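Long-range contacts in transcriptional protein SWT1 (Saccharomyces cerevisiae, PDB 4PQZ), which is involved in transcription, probably as an activator, and has RNA endonuclease activity, this chain being its C-terminal domain with a HEPN-like fold: residues A[60-65]-A[90-95]; A[96-101]-A[136-141]. All blocks are in the same frame, centred on the assembly; numbering follows the deposited sequence.

Contact 1. Residues A[60-65]-A[90-95]; sequences KEYGED and WVSVFS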
# COMPACT_ATOMS: atom_id res chain seq x y z
N LYS A 60 2.20 2.93 16.54
CA LYS A 60 2.52 1.86 17.49
C LYS A 60 4.00 1.85 17.91
O LYS A 60 4.32 1.64 19.09
CB LYS A 60 2.09 0.49 16.96
CG LYS A 60 2.35 -0.65 17.95
CD LYS A 60 1.45 -1.85 17.69
CE LYS A 60 1.61 -2.89 18.79
NZ LYS A 60 1.58 -2.26 20.15
N GLU A 61 4.89 2.08 16.96
CA GLU A 61 6.31 2.27 17.29
C GLU A 61 6.58 3.51 18.17
O GLU A 61 7.31 3.43 19.15
CB GLU A 61 7.15 2.33 16.02
CG GLU A 61 8.65 2.26 16.26
CD GLU A 61 9.12 0.89 16.73
OE1 GLU A 61 8.29 -0.05 16.77
OE2 GLU A 61 10.32 0.76 17.07
N TYR A 62 5.97 4.64 17.82
CA TYR A 62 6.39 5.95 18.36
C TYR A 62 5.41 6.64 19.31
O TYR A 62 5.82 7.47 20.14
CB TYR A 62 6.81 6.88 17.21
CG TYR A 62 8.06 6.37 16.51
CD1 TYR A 62 9.26 6.34 17.19
CD2 TYR A 62 8.02 5.90 15.20
CE1 TYR A 62 10.40 5.88 16.61
CE2 TYR A 62 9.18 5.42 14.59
CZ TYR A 62 10.38 5.42 15.31
OH TYR A 62 11.55 4.96 14.78
N GLY A 63 4.13 6.28 19.20
CA GLY A 63 3.11 6.79 20.11
C GLY A 63 3.00 8.30 20.16
O GLY A 63 2.71 8.95 19.15
N GLU A 64 3.22 8.85 21.34
CA GLU A 64 3.27 10.29 21.56
C GLU A 64 4.31 11.00 20.68
O GLU A 64 4.13 12.15 20.27
CB GLU A 64 3.63 10.57 23.02
CG GLU A 64 2.45 10.73 23.96
CD GLU A 64 2.85 11.46 25.23
OE1 GLU A 64 3.98 11.24 25.71
OE2 GLU A 64 2.04 12.27 25.73
N ASP A 65 5.42 10.31 20.42
CA ASP A 65 6.57 10.98 19.83
C ASP A 65 6.52 11.09 18.31
O ASP A 65 7.55 11.27 17.67
CB ASP A 65 7.88 10.30 20.30
CG ASP A 65 8.04 10.34 21.82
OD1 ASP A 65 8.73 9.45 22.39
OD2 ASP A 65 7.48 11.25 22.45
N TRP A 90 12.85 2.53 7.37
CA TRP A 90 13.15 1.16 6.98
C TRP A 90 13.88 0.37 8.06
O TRP A 90 13.42 -0.68 8.52
CB TRP A 90 13.96 1.13 5.67
CG TRP A 90 14.25 -0.28 5.15
CD1 TRP A 90 15.44 -0.97 5.25
CD2 TRP A 90 13.35 -1.16 4.47
NE1 TRP A 90 15.33 -2.21 4.67
CE2 TRP A 90 14.06 -2.35 4.17
CE3 TRP A 90 12.01 -1.05 4.08
CZ2 TRP A 90 13.47 -3.43 3.52
CZ3 TRP A 90 11.43 -2.12 3.41
CH2 TRP A 90 12.16 -3.29 3.15
N VAL A 91 15.03 0.88 8.46
CA VAL A 91 15.88 0.22 9.44
C VAL A 91 15.18 0.09 10.79
O VAL A 91 15.28 -0.95 11.45
CB VAL A 91 17.23 0.97 9.56
CG1 VAL A 91 18.05 0.44 10.73
CG2 VAL A 91 18.00 0.89 8.22
N SER A 92 14.47 1.13 11.20
CA SER A 92 13.82 1.17 12.51
C SER A 92 12.55 0.34 12.60
O SER A 92 12.30 -0.36 13.60
CB SER A 92 13.47 2.62 12.89
OG SER A 92 14.64 3.40 13.13
N VAL A 93 11.71 0.44 11.56
CA VAL A 93 10.37 -0.14 11.66
C VAL A 93 9.98 -1.10 10.52
O VAL A 93 9.47 -2.18 10.78
CB VAL A 93 9.29 0.96 11.78
CG1 VAL A 93 8.03 0.36 12.33
CG2 VAL A 93 9.76 2.09 12.70
N PHE A 94 10.24 -0.72 9.27
CA PHE A 94 9.63 -1.41 8.14
C PHE A 94 10.36 -2.65 7.59
O PHE A 94 9.73 -3.55 7.07
CB PHE A 94 9.28 -0.43 7.03
CG PHE A 94 8.12 0.43 7.35
CD1 PHE A 94 6.83 -0.06 7.23
CD2 PHE A 94 8.31 1.73 7.80
CE1 PHE A 94 5.72 0.73 7.56
CE2 PHE A 94 7.23 2.53 8.13
CZ PHE A 94 5.94 2.03 8.00
N SER A 95 11.69 -2.69 7.68
CA SER A 95 12.41 -3.84 7.16
C SER A 95 12.06 -5.11 7.93
O SER A 95 12.12 -6.20 7.39
CB SER A 95 13.93 -3.63 7.21
OG SER A 95 14.41 -3.72 8.53
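Val93 turns one methyl, CG2, toward the neighbouring side chains of Glu61 and Tyr62 at the C-terminal end of helix 35-62, and the close packing of the contact gathers round that group. CG2 lies 3.7 Å from Glu61 CG and 3.9 Å from Tyr62 CE2, reaching the phenol ring obliquely. The first torsion of Val93 (-161°) turns CG1 anti to its backbone N and leaves CG2 beside that N, the branch that does the touching. Val93, which is buried, also packs on Thr57, one helical turn before Glu61. In this all-helical, HEPN-like domain the contact joins the last turn of helix 35-62 to helix 90-97, at a point about 17 Å from the centre of the chain. Gly63, the first residue past the helix, has a positive phi of 57°. In contrast to the buried valine, Glu61 and Ser92 are exposed, and the polar approaches on this solvent side are long. Tyr62 OH comes 3.6 Å from Ser92 CB but stays 3.8 Å from Ser92 OG, and this approach is van der Waals in character. OE2 of Glu61 is 4.1 Å from Ser92 O, both of them acceptors.

Contact 2. Residues A[96-101]-A[136-141]; sequences ELFTCS and LHFLFS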
# COMPACT_ATOMS: atom_id res chain seq x y z
N GLU A 96 11.74 -4.95 9.20
CA GLU A 96 11.31 -6.08 10.00
C GLU A 96 10.06 -6.72 9.43
O GLU A 96 9.93 -7.94 9.41
CB GLU A 96 11.04 -5.64 11.44
CG GLU A 96 10.66 -6.79 12.33
CD GLU A 96 9.93 -6.36 13.59
OE1 GLU A 96 9.61 -5.16 13.73
OE2 GLU A 96 9.66 -7.26 14.42
N LEU A 97 9.14 -5.88 8.96
CA LEU A 97 7.89 -6.36 8.36
C LEU A 97 8.15 -7.04 7.01
O LEU A 97 7.35 -7.84 6.54
CB LEU A 97 6.89 -5.21 8.19
CG LEU A 97 6.59 -4.40 9.45
CD1 LEU A 97 5.52 -3.35 9.20
CD2 LEU A 97 6.21 -5.31 10.58
N PHE A 98 9.30 -6.74 6.41
CA PHE A 98 9.61 -7.27 5.10
C PHE A 98 10.63 -8.41 5.13
O PHE A 98 11.23 -8.74 4.09
CB PHE A 98 10.08 -6.14 4.16
CG PHE A 98 8.96 -5.26 3.66
CD1 PHE A 98 8.28 -5.58 2.48
CD2 PHE A 98 8.60 -4.11 4.35
CE1 PHE A 98 7.24 -4.77 2.02
CE2 PHE A 98 7.56 -3.29 3.90
CZ PHE A 98 6.88 -3.63 2.72
N THR A 99 10.84 -9.03 6.29
CA THR A 99 11.89 -10.06 6.39
C THR A 99 11.71 -11.21 5.38
O THR A 99 12.68 -11.64 4.73
CB THR A 99 12.02 -10.64 7.80
OG1 THR A 99 12.00 -9.58 8.76
CG2 THR A 99 13.33 -11.41 7.93
N CYS A 100 10.49 -11.69 5.22
CA CYS A 100 10.25 -12.79 4.27
C CYS A 100 9.88 -12.28 2.88
O CYS A 100 9.05 -12.87 2.18
CB CYS A 100 9.24 -13.78 4.84
SG CYS A 100 9.84 -14.45 6.42
N SER A 101 10.52 -11.19 2.49
CA SER A 101 10.36 -10.60 1.18
C SER A 101 11.75 -10.39 0.60
O SER A 101 12.74 -10.31 1.34
CB SER A 101 9.64 -9.25 1.31
OG SER A 101 9.42 -8.67 0.04
N LEU A 136 0.99 -5.03 0.86
CA LEU A 136 0.06 -4.88 1.97
C LEU A 136 0.08 -6.07 2.93
O LEU A 136 -0.09 -5.90 4.14
CB LEU A 136 -1.36 -4.62 1.47
CG LEU A 136 -1.54 -3.20 0.92
CD1 LEU A 136 -2.89 -3.04 0.20
CD2 LEU A 136 -1.33 -2.15 2.00
N HIS A 137 0.31 -7.26 2.40
CA HIS A 137 0.52 -8.44 3.22
C HIS A 137 1.63 -8.26 4.25
O HIS A 137 1.41 -8.49 5.44
CB HIS A 137 0.79 -9.66 2.34
CG HIS A 137 -0.45 -10.27 1.76
ND1 HIS A 137 -0.44 -11.11 0.67
CD2 HIS A 137 -1.75 -10.16 2.13
CE1 HIS A 137 -1.67 -11.48 0.38
NE2 HIS A 137 -2.49 -10.91 1.25
N PHE A 138 2.81 -7.85 3.80
CA PHE A 138 3.94 -7.60 4.70
C PHE A 138 3.66 -6.46 5.67
O PHE A 138 3.99 -6.56 6.85
CB PHE A 138 5.23 -7.35 3.90
CG PHE A 138 5.63 -8.52 3.03
CD1 PHE A 138 6.03 -9.72 3.61
CD2 PHE A 138 5.59 -8.43 1.64
CE1 PHE A 138 6.37 -10.82 2.82
CE2 PHE A 138 5.93 -9.52 0.84
CZ PHE A 138 6.33 -10.72 1.43
N LEU A 139 3.02 -5.40 5.18
CA LEU A 139 2.67 -4.25 6.01
C LEU A 139 1.58 -4.58 7.04
O LEU A 139 1.42 -3.84 8.01
CB LEU A 139 2.24 -3.05 5.17
CG LEU A 139 3.22 -2.39 4.19
CD1 LEU A 139 2.49 -1.31 3.40
CD2 LEU A 139 4.43 -1.82 4.89
N PHE A 140 0.85 -5.68 6.84
CA PHE A 140 -0.17 -6.13 7.81
C PHE A 140 0.35 -7.25 8.71
O PHE A 140 -0.36 -7.71 9.61
CB PHE A 140 -1.45 -6.62 7.09
CG PHE A 140 -2.47 -5.53 6.85
CD1 PHE A 140 -2.15 -4.41 6.09
CD2 PHE A 140 -3.75 -5.63 7.37
CE1 PHE A 140 -3.09 -3.42 5.86
CE2 PHE A 140 -4.70 -4.63 7.14
CZ PHE A 140 -4.36 -3.53 6.38
N SER A 141 1.59 -7.69 8.48
CA SER A 141 2.09 -8.95 9.04
C SER A 141 2.13 -9.01 10.58
O SER A 141 2.24 -10.10 11.15
CB SER A 141 3.47 -9.30 8.45
OG SER A 141 4.48 -8.45 8.97
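Phe138 reaches out of helix 122-139 into the turn that follows helix 90-97, and nearly every atom of its side chain finds a neighbour there. CB sits 3.4 Å from Leu97 O and lies over one face of the Phe98 ring, 4.0 Å from the centroid and 23° off the normal, a CH-pi contact. With chi1 at -61°, CG is anti to the carbonyl carbon, which carries the ring away from its own helix toward the turn. CG and CD2 then pass along CD1 of Phe98; the two rings meet obliquely, their planes at 37°. CD1 remains near Leu97 O, while CE1 comes 3.4 Å from Cys100 O. At the far end, CZ and CE2 of Phe138 meet Ser101 CB, which stands over the face of the Phe138 ring, 3.8 Å from the centroid of that ring. Ser101 closes a type I turn begun at Phe98, and its OG bonds to the backbone N of Ile103. The other end of the Phe98 ring reaches Leu139, with CE2 3.6 Å from Leu139 CD2, so Phe98 packs against two successive residues of helix 122-139. Where that helix ends, Ser141 OG donates to Phe138 O at 2.9 Å, and the same oxygen accepts Ser141 N. Ser141 OG is thus held within its own segment and lies 3.8 Å from Leu97 O. With the hydroxyls of Ser101 and Ser141 bonded on their own sides, apolar, CH-pi and carbonyl-to-carbon contacts join the segments, so the hold depends on shape more than on directed polar bonds.

How the contacts relate
From the N terminus, helix 35-62 runs to Tyr62, and the 24 residues after Asp65 return the chain to helix 90-97, where contact 1 closes the first loop. Contact 2 opens directly afterwards, at the end of that same helix, and closes after 34 intervening residues, at the end of helix 122-139. The loops follow in series, neither nested nor crossed. Helix 90-97 is their shared element: its contacts tie it to helix 35-62 and helix 122-139. Although the centres lie 14 Å apart, the contacts touch: Trp90 CZ3 is 3.6 Å from Phe98 CD2, and Phe94 CD1 is 3.8 Å from Leu139 CD2.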